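Local coordinates for ORC1-type DNA replication protein 2 (PDB 1W5T), which binds DNA and takes part in regulating DNA replication, joining an N-terminal AAA+ ATPase domain to a C-terminal winged-helix domain, at residues Ile308-Ala320 with Leu333-Val347. Numbering follows the deposited sequence.
Sequences IHELIILRLIAEA and LRQRYEDASLTMYNV
Two helices of the C-terminal winged-helix domain, 308-322 and 330-345, meet here; their segments 308-320 and 333-345 approach to 10.0 Å axis to axis, with 121° between N-to-C directions, and Leu316 and Tyr337 interlock as knobs into holes. Leu316 enters among Leu333, Arg336, Tyr337 and Ala340, its CD1 3.5 Å from Tyr337 CA and its CD2 beside Ala340 CB. In return Tyr337, with CG anti to its own N (chi1 164°), lays its ring among His309, Ile312, Ile313 and Leu316, CD1 lying 3.6 Å from Ile313 CG1. Its OH meets His309 ND1 edge-on, near the imidazole plane, in a short, bent 2.5 Å hydrogen bond whose donor could be either atom; Arg350 N also bonds this hydroxyl. At one end Leu333 CD2 rests 3.7 Å from Ile317 CD1. At the other, Ile312 CG1 lies over one face of Tyr345, 3.8 Å from the ring centroid and 24° off its normal, a CH-pi contact, while Val347 CG2 reaches His309 NE2 at 3.7 Å. Tyr345 OH approaches Arg315 CD at 3.4 Å and makes a weak hydrogen bond to Asp400, which also salt-bridges Arg315. Replacing Tyr345 by an alanine is likely to strip Ile312 CG1 of its aromatic cover and cost Asp400 its weak phenol bond. The chemistry is thus mainly apolar, the buried hydroxyl being gripped by His309 ND1 across the helices and by Arg350 N.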
loop_
_atom_site.group_PDB
_atom_site.type_symbol
_atom_site.label_atom_id
_atom_site.label_comp_id
_atom_site.label_asym_id
_atom_site.label_seq_id
_atom_site.Cartn_x
_atom_site.Cartn_y
_atom_site.Cartn_z
ATOM N N ILE A 308 -3.214 -14.474 21.750
ATOM C CA ILE A 308 -2.688 -15.842 21.732
ATOM C C ILE A 308 -3.676 -16.780 21.064
ATOM O O ILE A 308 -3.318 -17.701 20.349
ATOM C CB ILE A 308 -2.458 -16.330 23.199
ATOM C CG1 ILE A 308 -1.425 -15.471 23.913
ATOM C CG2 ILE A 308 -2.022 -17.768 23.248
ATOM C CD1 ILE A 308 -1.384 -15.703 25.419
ATOM N N HIS A 309 -4.943 -16.498 21.304
ATOM C CA HIS A 309 -5.992 -17.389 20.913
ATOM C C HIS A 309 -6.296 -17.341 19.439
ATOM O O HIS A 309 -6.468 -18.387 18.823
ATOM C CB HIS A 309 -7.184 -17.214 21.835
ATOM C CG HIS A 309 -7.043 -18.023 23.085
ATOM N ND1 HIS A 309 -7.460 -19.338 23.168
ATOM C CD2 HIS A 309 -6.421 -17.753 24.258
ATOM C CE1 HIS A 309 -7.145 -19.824 24.356
ATOM N NE2 HIS A 309 -6.516 -18.881 25.036
ATOM N N GLU A 310 -6.274 -16.133 18.875
ATOM C CA GLU A 310 -6.264 -15.962 17.420
ATOM C C GLU A 310 -5.061 -16.648 16.798
ATOM O O GLU A 310 -5.190 -17.313 15.788
ATOM C CB GLU A 310 -6.274 -14.496 17.015
ATOM C CG GLU A 310 -6.843 -13.573 18.067
ATOM C CD GLU A 310 -7.537 -12.366 17.489
ATOM O OE1 GLU A 310 -7.400 -11.301 18.095
ATOM O OE2 GLU A 310 -8.215 -12.482 16.452
ATOM N N LEU A 311 -3.906 -16.487 17.422
ATOM C CA LEU A 311 -2.653 -17.036 16.934
ATOM C C LEU A 311 -2.682 -18.579 16.911
ATOM O O LEU A 311 -2.173 -19.209 15.982
ATOM C CB LEU A 311 -1.515 -16.523 17.827
ATOM C CG LEU A 311 -0.581 -15.343 17.518
ATOM C CD1 LEU A 311 -1.022 -14.495 16.360
ATOM C CD2 LEU A 311 -0.329 -14.468 18.763
ATOM N N ILE A 312 -3.273 -19.181 17.944
ATOM C CA ILE A 312 -3.481 -20.627 17.968
ATOM C C ILE A 312 -4.372 -21.128 16.794
ATOM O O ILE A 312 -4.090 -22.145 16.176
ATOM C CB ILE A 312 -4.022 -21.104 19.363
ATOM C CG1 ILE A 312 -2.935 -20.994 20.416
ATOM C CG2 ILE A 312 -4.442 -22.554 19.323
ATOM C CD1 ILE A 312 -3.481 -20.584 21.756
ATOM N N ILE A 313 -5.424 -20.394 16.505
ATOM C CA ILE A 313 -6.348 -20.718 15.425
ATOM C C ILE A 313 -5.716 -20.515 14.054
ATOM O O ILE A 313 -5.848 -21.388 13.149
ATOM C CB ILE A 313 -7.640 -19.903 15.564
ATOM C CG1 ILE A 313 -8.275 -20.187 16.943
ATOM C CG2 ILE A 313 -8.581 -20.244 14.411
ATOM C CD1 ILE A 313 -9.342 -19.121 17.418
ATOM N N LEU A 314 -5.008 -19.398 13.905
ATOM C CA LEU A 314 -4.224 -19.162 12.698
ATOM C C LEU A 314 -3.241 -20.316 12.414
ATOM O O LEU A 314 -3.151 -20.823 11.294
ATOM C CB LEU A 314 -3.495 -17.812 12.750
ATOM C CG LEU A 314 -2.757 -17.388 11.470
ATOM C CD1 LEU A 314 -3.703 -17.448 10.276
ATOM C CD2 LEU A 314 -2.167 -15.955 11.582
ATOM N N ARG A 315 -2.515 -20.717 13.445
ATOM C CA ARG A 315 -1.579 -21.823 13.342
ATOM C C ARG A 315 -2.256 -23.102 12.845
ATOM O O ARG A 315 -1.756 -23.769 11.947
ATOM C CB ARG A 315 -0.896 -22.079 14.689
ATOM C CG ARG A 315 0.381 -22.877 14.536
ATOM C CD ARG A 315 0.525 -24.004 15.502
ATOM N NE ARG A 315 1.931 -24.373 15.681
ATOM C CZ ARG A 315 2.490 -25.480 15.185
ATOM N NH1 ARG A 315 3.768 -25.730 15.414
ATOM N NH2 ARG A 315 1.780 -26.349 14.464
ATOM N N LEU A 316 -3.415 -23.406 13.410
ATOM C CA LEU A 316 -4.092 -24.638 13.086
ATOM C C LEU A 316 -4.586 -24.638 11.643
ATOM O O LEU A 316 -4.459 -25.634 10.931
ATOM C CB LEU A 316 -5.242 -24.884 14.060
ATOM C CG LEU A 316 -4.913 -25.284 15.497
ATOM C CD1 LEU A 316 -6.126 -25.006 16.337
ATOM C CD2 LEU A 316 -4.472 -26.761 15.632
ATOM N N ILE A 317 -5.139 -23.497 11.215
ATOM C CA ILE A 317 -5.576 -23.315 9.841
ATOM C C ILE A 317 -4.373 -23.444 8.914
ATOM O O ILE A 317 -4.466 -24.069 7.877
ATOM C CB ILE A 317 -6.284 -21.975 9.692
ATOM C CG1 ILE A 317 -7.644 -22.030 10.399
ATOM C CG2 ILE A 317 -6.413 -21.573 8.222
ATOM C CD1 ILE A 317 -8.562 -20.798 10.225
ATOM N N ALA A 318 -3.239 -22.879 9.304
ATOM C CA ALA A 318 -1.992 -23.019 8.521
ATOM C C ALA A 318 -1.520 -24.464 8.396
ATOM O O ALA A 318 -1.277 -24.917 7.302
ATOM C CB ALA A 318 -0.878 -22.159 9.081
ATOM N N GLU A 319 -1.406 -25.204 9.494
ATOM C CA GLU A 319 -0.994 -26.612 9.361
ATOM C C GLU A 319 -1.933 -27.516 8.545
ATOM O O GLU A 319 -1.478 -28.430 7.900
ATOM C CB GLU A 319 -0.659 -27.250 10.708
ATOM C CG GLU A 319 -1.817 -27.388 11.658
ATOM C CD GLU A 319 -1.357 -27.730 13.065
ATOM O OE1 GLU A 319 -1.957 -28.633 13.692
ATOM O OE2 GLU A 319 -0.397 -27.094 13.555
ATOM N N ALA A 320 -3.231 -27.249 8.566
ATOM C CA ALA A 320 -4.158 -27.993 7.733
ATOM C C ALA A 320 -3.840 -27.769 6.248
ATOM O O ALA A 320 -4.138 -28.627 5.400
ATOM C CB ALA A 320 -5.583 -27.600 8.044
ATOM N N LEU A 333 -12.075 -27.752 12.974
ATOM C CA LEU A 333 -11.255 -26.655 13.457
ATOM C C LEU A 333 -11.431 -26.467 14.965
ATOM O O LEU A 333 -10.441 -26.484 15.711
ATOM C CB LEU A 333 -11.530 -25.374 12.658
ATOM C CG LEU A 333 -10.620 -24.154 12.871
ATOM C CD1 LEU A 333 -9.111 -24.497 12.824
ATOM C CD2 LEU A 333 -10.940 -23.061 11.888
ATOM N N ARG A 334 -12.692 -26.331 15.392
ATOM C CA ARG A 334 -13.072 -26.222 16.794
ATOM C C ARG A 334 -12.481 -27.374 17.616
ATOM O O ARG A 334 -11.883 -27.146 18.687
ATOM C CB ARG A 334 -14.604 -26.186 16.933
ATOM C CG ARG A 334 -15.139 -25.885 18.345
ATOM C CD ARG A 334 -14.479 -24.683 19.065
ATOM N NE ARG A 334 -14.652 -24.763 20.520
ATOM C CZ ARG A 334 -14.487 -23.754 21.378
ATOM N NH1 ARG A 334 -14.659 -23.934 22.675
ATOM N NH2 ARG A 334 -14.133 -22.564 20.954
ATOM N N GLN A 335 -12.639 -28.601 17.118
ATOM C CA GLN A 335 -12.099 -29.794 17.798
ATOM C C GLN A 335 -10.595 -29.653 18.039
ATOM O O GLN A 335 -10.133 -29.715 19.182
ATOM C CB GLN A 335 -12.361 -31.048 16.977
ATOM C CG GLN A 335 -12.972 -32.194 17.735
ATOM C CD GLN A 335 -13.559 -33.240 16.786
ATOM O OE1 GLN A 335 -13.343 -34.454 16.967
ATOM N NE2 GLN A 335 -14.291 -32.774 15.758
ATOM N N ARG A 336 -9.853 -29.442 16.951
ATOM C CA ARG A 336 -8.410 -29.211 17.013
ATOM C C ARG A 336 -8.005 -28.018 17.877
ATOM O O ARG A 336 -6.946 -28.022 18.479
ATOM C CB ARG A 336 -7.848 -29.025 15.608
ATOM C CG ARG A 336 -7.780 -30.308 14.787
ATOM C CD ARG A 336 -7.157 -30.107 13.432
ATOM N NE ARG A 336 -7.327 -31.282 12.594
ATOM C CZ ARG A 336 -6.829 -31.418 11.364
ATOM N NH1 ARG A 336 -7.052 -32.549 10.697
ATOM N NH2 ARG A 336 -6.124 -30.435 10.791
ATOM N N TYR A 337 -8.845 -26.987 17.913
ATOM C CA TYR A 337 -8.571 -25.793 18.693
ATOM C C TYR A 337 -8.627 -26.121 20.179
ATOM O O TYR A 337 -7.728 -25.729 20.931
ATOM C CB TYR A 337 -9.568 -24.668 18.354
ATOM C CG TYR A 337 -9.558 -23.572 19.390
ATOM C CD1 TYR A 337 -8.469 -22.720 19.510
ATOM C CD2 TYR A 337 -10.615 -23.422 20.284
ATOM C CE1 TYR A 337 -8.436 -21.738 20.456
ATOM C CE2 TYR A 337 -10.585 -22.443 21.258
ATOM C CZ TYR A 337 -9.488 -21.596 21.332
ATOM O OH TYR A 337 -9.464 -20.593 22.278
ATOM N N GLU A 338 -9.694 -26.813 20.584
ATOM C CA GLU A 338 -9.857 -27.264 21.970
ATOM C C GLU A 338 -8.726 -28.216 22.349
ATOM O O GLU A 338 -8.041 -28.005 23.351
ATOM C CB GLU A 338 -11.225 -27.930 22.179
ATOM C CG GLU A 338 -12.389 -26.941 22.228
ATOM C CD GLU A 338 -13.741 -27.625 22.113
ATOM O OE1 GLU A 338 -14.710 -27.155 22.737
ATOM O OE2 GLU A 338 -13.831 -28.636 21.398
ATOM N N ASP A 339 -8.534 -29.235 21.514
ATOM C CA ASP A 339 -7.413 -30.156 21.613
ATOM C C ASP A 339 -6.095 -29.358 21.768
ATOM O O ASP A 339 -5.353 -29.571 22.739
ATOM C CB ASP A 339 -7.327 -31.086 20.362
ATOM C CG ASP A 339 -8.384 -32.248 20.346
ATOM O OD1 ASP A 339 -9.062 -32.520 21.360
ATOM O OD2 ASP A 339 -8.597 -32.958 19.322
ATOM N N ALA A 340 -5.821 -28.435 20.837
ATOM C CA ALA A 340 -4.527 -27.746 20.798
ATOM C C ALA A 340 -4.241 -26.779 21.947
ATOM O O ALA A 340 -3.105 -26.729 22.417
ATOM C CB ALA A 340 -4.298 -27.058 19.469
ATOM N N SER A 341 -5.238 -26.010 22.381
ATOM C CA SER A 341 -5.006 -25.042 23.459
ATOM C C SER A 341 -4.502 -25.747 24.705
ATOM O O SER A 341 -3.426 -25.434 25.194
ATOM C CB SER A 341 -6.238 -24.182 23.824
ATOM O OG SER A 341 -7.380 -24.434 23.027
ATOM N N LEU A 342 -5.299 -26.699 25.195
ATOM C CA LEU A 342 -5.019 -27.476 26.397
ATOM C C LEU A 342 -3.658 -28.158 26.328
ATOM O O LEU A 342 -2.764 -27.837 27.102
ATOM C CB LEU A 342 -6.098 -28.541 26.567
ATOM C CG LEU A 342 -6.902 -28.626 27.855
ATOM C CD1 LEU A 342 -8.402 -28.559 27.542
ATOM C CD2 LEU A 342 -6.542 -29.930 28.579
ATOM N N THR A 343 -3.499 -29.077 25.383
ATOM C CA THR A 343 -2.294 -29.905 25.320
ATOM C C THR A 343 -1.022 -29.173 24.858
ATOM O O THR A 343 -0.043 -29.136 25.603
ATOM C CB THR A 343 -2.546 -31.253 24.538
ATOM O OG1 THR A 343 -3.456 -31.052 23.457
ATOM C CG2 THR A 343 -3.293 -32.262 25.418
ATOM N N MET A 344 -1.033 -28.577 23.667
ATOM C CA MET A 344 0.150 -27.867 23.158
ATOM C C MET A 344 0.457 -26.560 23.862
ATOM O O MET A 344 1.624 -26.207 23.989
ATOM C CB MET A 344 0.065 -27.607 21.652
ATOM C CG MET A 344 1.439 -27.617 20.952
ATOM S SD MET A 344 1.483 -26.869 19.290
ATOM C CE MET A 344 -0.091 -27.575 18.566
ATOM N N TYR A 345 -0.567 -25.842 24.318
ATOM C CA TYR A 345 -0.348 -24.475 24.813
ATOM C C TYR A 345 -0.602 -24.219 26.302
ATOM O O TYR A 345 -0.319 -23.132 26.794
ATOM C CB TYR A 345 -1.124 -23.452 23.947
ATOM C CG TYR A 345 -0.549 -23.337 22.565
ATOM C CD1 TYR A 345 -1.208 -23.884 21.470
ATOM C CD2 TYR A 345 0.683 -22.721 22.354
ATOM C CE1 TYR A 345 -0.660 -23.809 20.214
ATOM C CE2 TYR A 345 1.233 -22.640 21.092
ATOM C CZ TYR A 345 0.559 -23.184 20.025
ATOM O OH TYR A 345 1.106 -23.107 18.745
ATOM N N ASN A 346 -1.145 -25.215 27.000
ATOM C CA ASN A 346 -1.539 -25.106 28.420
ATOM C C ASN A 346 -2.373 -23.849 28.766
ATOM O O ASN A 346 -2.124 -23.171 29.777
ATOM C CB ASN A 346 -0.335 -25.283 29.381
ATOM C CG ASN A 346 0.870 -25.984 28.718
ATOM O OD1 ASN A 346 1.946 -25.383 28.585
ATOM N ND2 ASN A 346 0.690 -27.254 28.297
ATOM N N VAL A 347 -3.348 -23.542 27.905
ATOM C CA VAL A 347 -4.351 -22.508 28.165
ATOM C C VAL A 347 -5.737 -23.132 27.978
ATOM O O VAL A 347 -5.915 -24.021 27.117
ATOM C CB VAL A 347 -4.199 -21.260 27.221
ATOM C CG1 VAL A 347 -2.969 -20.429 27.580
ATOM C CG2 VAL A 347 -4.196 -21.646 25.728
#